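Local coordinates for capsid protein (PDB 5YKX) that probably forms the protruding domain of a nodavirus capsid, a dimeric surface module of the virus shell, at residues 41-46 and 116-121. Sequence-based numbering, arbitrary orientation.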
loop_
_atom_site.group_PDB
_atom_site.type_symbol
_atom_site.label_atom_id
_atom_site.label_comp_id
_atom_site.label_asym_id
_atom_site.label_seq_id
_atom_site.Cartn_x
_atom_site.Cartn_y
_atom_site.Cartn_z
ATOM N N LYS B 41 -8.265 7.963 -13.403
ATOM C CA LYS B 41 -6.910 7.542 -13.123
ATOM C C LYS B 41 -6.887 7.051 -11.664
ATOM O O LYS B 41 -7.441 7.705 -10.724
ATOM C CB LYS B 41 -5.910 8.667 -13.256
ATOM C CG LYS B 41 -5.960 9.478 -14.550
ATOM C CD LYS B 41 -5.433 8.684 -15.667
ATOM C CE LYS B 41 -5.147 9.607 -16.844
ATOM N NZ LYS B 41 -4.050 10.573 -16.537
ATOM N N PHE B 42 -6.295 5.880 -11.507
ATOM C CA PHE B 42 -6.224 5.200 -10.231
ATOM C C PHE B 42 -4.785 4.716 -9.988
ATOM O O PHE B 42 -3.961 4.615 -10.882
ATOM C CB PHE B 42 -7.066 3.952 -10.243
ATOM C CG PHE B 42 -8.486 4.176 -10.498
ATOM C CD1 PHE B 42 -9.354 4.379 -9.482
ATOM C CD2 PHE B 42 -8.943 4.223 -11.821
ATOM C CE1 PHE B 42 -10.680 4.630 -9.718
ATOM C CE2 PHE B 42 -10.274 4.444 -12.037
ATOM C CZ PHE B 42 -11.126 4.638 -11.013
ATOM N N ILE B 43 -4.541 4.324 -8.755
ATOM C CA ILE B 43 -3.353 3.528 -8.444
ATOM C C ILE B 43 -3.771 2.386 -7.589
ATOM O O ILE B 43 -4.518 2.594 -6.611
ATOM C CB ILE B 43 -2.282 4.389 -7.826
ATOM C CG1 ILE B 43 -1.007 3.578 -7.550
ATOM C CG2 ILE B 43 -2.758 5.147 -6.619
ATOM C CD1 ILE B 43 0.132 4.534 -7.275
ATOM N N ILE B 44 -3.307 1.196 -7.954
ATOM C CA ILE B 44 -3.606 -0.028 -7.153
ATOM C C ILE B 44 -2.358 -0.405 -6.399
ATOM O O ILE B 44 -1.274 -0.340 -6.954
ATOM C CB ILE B 44 -4.184 -1.167 -8.009
ATOM C CG1 ILE B 44 -4.452 -2.424 -7.249
ATOM C CG2 ILE B 44 -3.308 -1.524 -9.147
ATOM C CD1 ILE B 44 -5.387 -3.353 -8.083
ATOM N N VAL B 45 -2.523 -0.649 -5.093
ATOM C CA VAL B 45 -1.434 -1.034 -4.238
ATOM C C VAL B 45 -1.797 -2.340 -3.521
ATOM O O VAL B 45 -2.979 -2.630 -3.285
ATOM C CB VAL B 45 -1.056 0.059 -3.211
ATOM C CG1 VAL B 45 -0.625 1.358 -3.872
ATOM C CG2 VAL B 45 -2.206 0.316 -2.253
ATOM N N PRO B 46 -0.773 -3.156 -3.232
ATOM C CA PRO B 46 -0.985 -4.356 -2.426
ATOM C C PRO B 46 -1.219 -3.987 -0.970
ATOM O O PRO B 46 -0.701 -2.958 -0.490
ATOM C CB PRO B 46 0.351 -5.098 -2.528
ATOM C CG PRO B 46 1.407 -4.021 -2.849
ATOM C CD PRO B 46 0.661 -2.940 -3.589
ATOM N N ARG B 116 -5.853 -2.858 -2.860
ATOM C CA ARG B 116 -6.515 -1.681 -2.455
ATOM C C ARG B 116 -6.426 -0.710 -3.654
ATOM O O ARG B 116 -5.356 -0.478 -4.153
ATOM C CB ARG B 116 -5.876 -1.044 -1.211
ATOM C CG ARG B 116 -6.503 0.282 -0.792
ATOM C CD ARG B 116 -5.870 0.887 0.460
ATOM N NE ARG B 116 -5.786 -0.049 1.544
ATOM C CZ ARG B 116 -6.749 -0.403 2.367
ATOM N NH1 ARG B 116 -7.934 0.116 2.274
ATOM N NH2 ARG B 116 -6.501 -1.348 3.261
ATOM N N ILE B 117 -7.542 -0.106 -4.038
ATOM C CA ILE B 117 -7.548 0.848 -5.173
ATOM C C ILE B 117 -7.713 2.253 -4.639
ATOM O O ILE B 117 -8.623 2.531 -3.879
ATOM C CB ILE B 117 -8.685 0.570 -6.167
ATOM C CG1 ILE B 117 -8.605 -0.891 -6.655
ATOM C CG2 ILE B 117 -8.725 1.546 -7.335
ATOM C CD1 ILE B 117 -9.689 -1.252 -7.653
ATOM N N ILE B 118 -6.827 3.141 -5.058
ATOM C CA ILE B 118 -6.873 4.495 -4.565
ATOM C C ILE B 118 -7.245 5.423 -5.745
ATOM O O ILE B 118 -6.706 5.287 -6.831
ATOM C CB ILE B 118 -5.521 4.896 -4.077
ATOM C CG1 ILE B 118 -5.189 4.052 -2.840
ATOM C CG2 ILE B 118 -5.428 6.412 -3.802
ATOM C CD1 ILE B 118 -3.749 4.124 -2.489
ATOM N N ARG B 119 -8.158 6.323 -5.463
ATOM C CA ARG B 119 -8.612 7.332 -6.428
ATOM C C ARG B 119 -8.573 8.713 -5.805
ATOM O O ARG B 119 -9.158 8.956 -4.772
ATOM C CB ARG B 119 -10.013 6.983 -6.912
ATOM C CG ARG B 119 -10.684 7.947 -7.885
ATOM C CD ARG B 119 -12.217 7.704 -7.849
ATOM N NE ARG B 119 -12.940 8.841 -8.396
ATOM C CZ ARG B 119 -14.179 9.166 -8.090
ATOM N NH1 ARG B 119 -14.704 10.275 -8.584
ATOM N NH2 ARG B 119 -14.902 8.396 -7.294
ATOM N N ALA B 120 -7.826 9.589 -6.455
ATOM C CA ALA B 120 -7.863 11.046 -6.103
ATOM C C ALA B 120 -9.200 11.631 -6.648
ATOM O O ALA B 120 -9.489 11.559 -7.884
ATOM C CB ALA B 120 -6.723 11.757 -6.722
ATOM N N ILE B 121 -9.940 12.212 -5.766
ATOM C CA ILE B 121 -11.230 12.847 -6.139
ATOM C C ILE B 121 -10.918 14.332 -6.296
ATOM O O ILE B 121 -10.796 15.071 -5.314
ATOM C CB ILE B 121 -12.285 12.579 -5.086
ATOM C CG1 ILE B 121 -12.539 11.032 -5.037
ATOM C CG2 ILE B 121 -13.608 13.248 -5.461
ATOM C CD1 ILE B 121 -13.504 10.681 -3.958
#
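F42 and I117 meet on one face of an antiparallel beta-sheet, in a helix-free, jelly-roll-like domain where strand 41-51 runs between 114-121 and 79-89. I117 CG2 approaches the F42 ring obliquely, 3.6 Å from F42 CD1. With F42 CG anti to the carbonyl carbon (chi1 -60°), the ring reaches past this methyl to the aliphatic stem of R119, whose CB lies 3.7 Å from F42 CE1. I44 CD1 adds a looser touch to I117 CG1. On the other face I43 CG2 packs against I118 CB at 3.8 Å and V45 CG2 faces I118 CD1; here A13 and I118 of the second subunit cover I43 and I118 at the dimer contact.

Between the faces, two hydrogen-bonded pairs fix the register. I43 N donates to I118 O at 3.1 Å, and I118 N to I43 O at 2.8 Å. V45 and R116 do likewise (V45 N to R116 O, 3.0 Å), leaving non-hydrogen-bonded I44 and I117 between. At the polar edge R116 bends at chi3 (-51°): NH1 bonds to same-chain A13 O, NH2 makes a salt bridge to D83 OD1 of the second subunit, whereas extended R119 gives NE to N125 O, with I121 CG1 3.9 Å above its guanidinium plane.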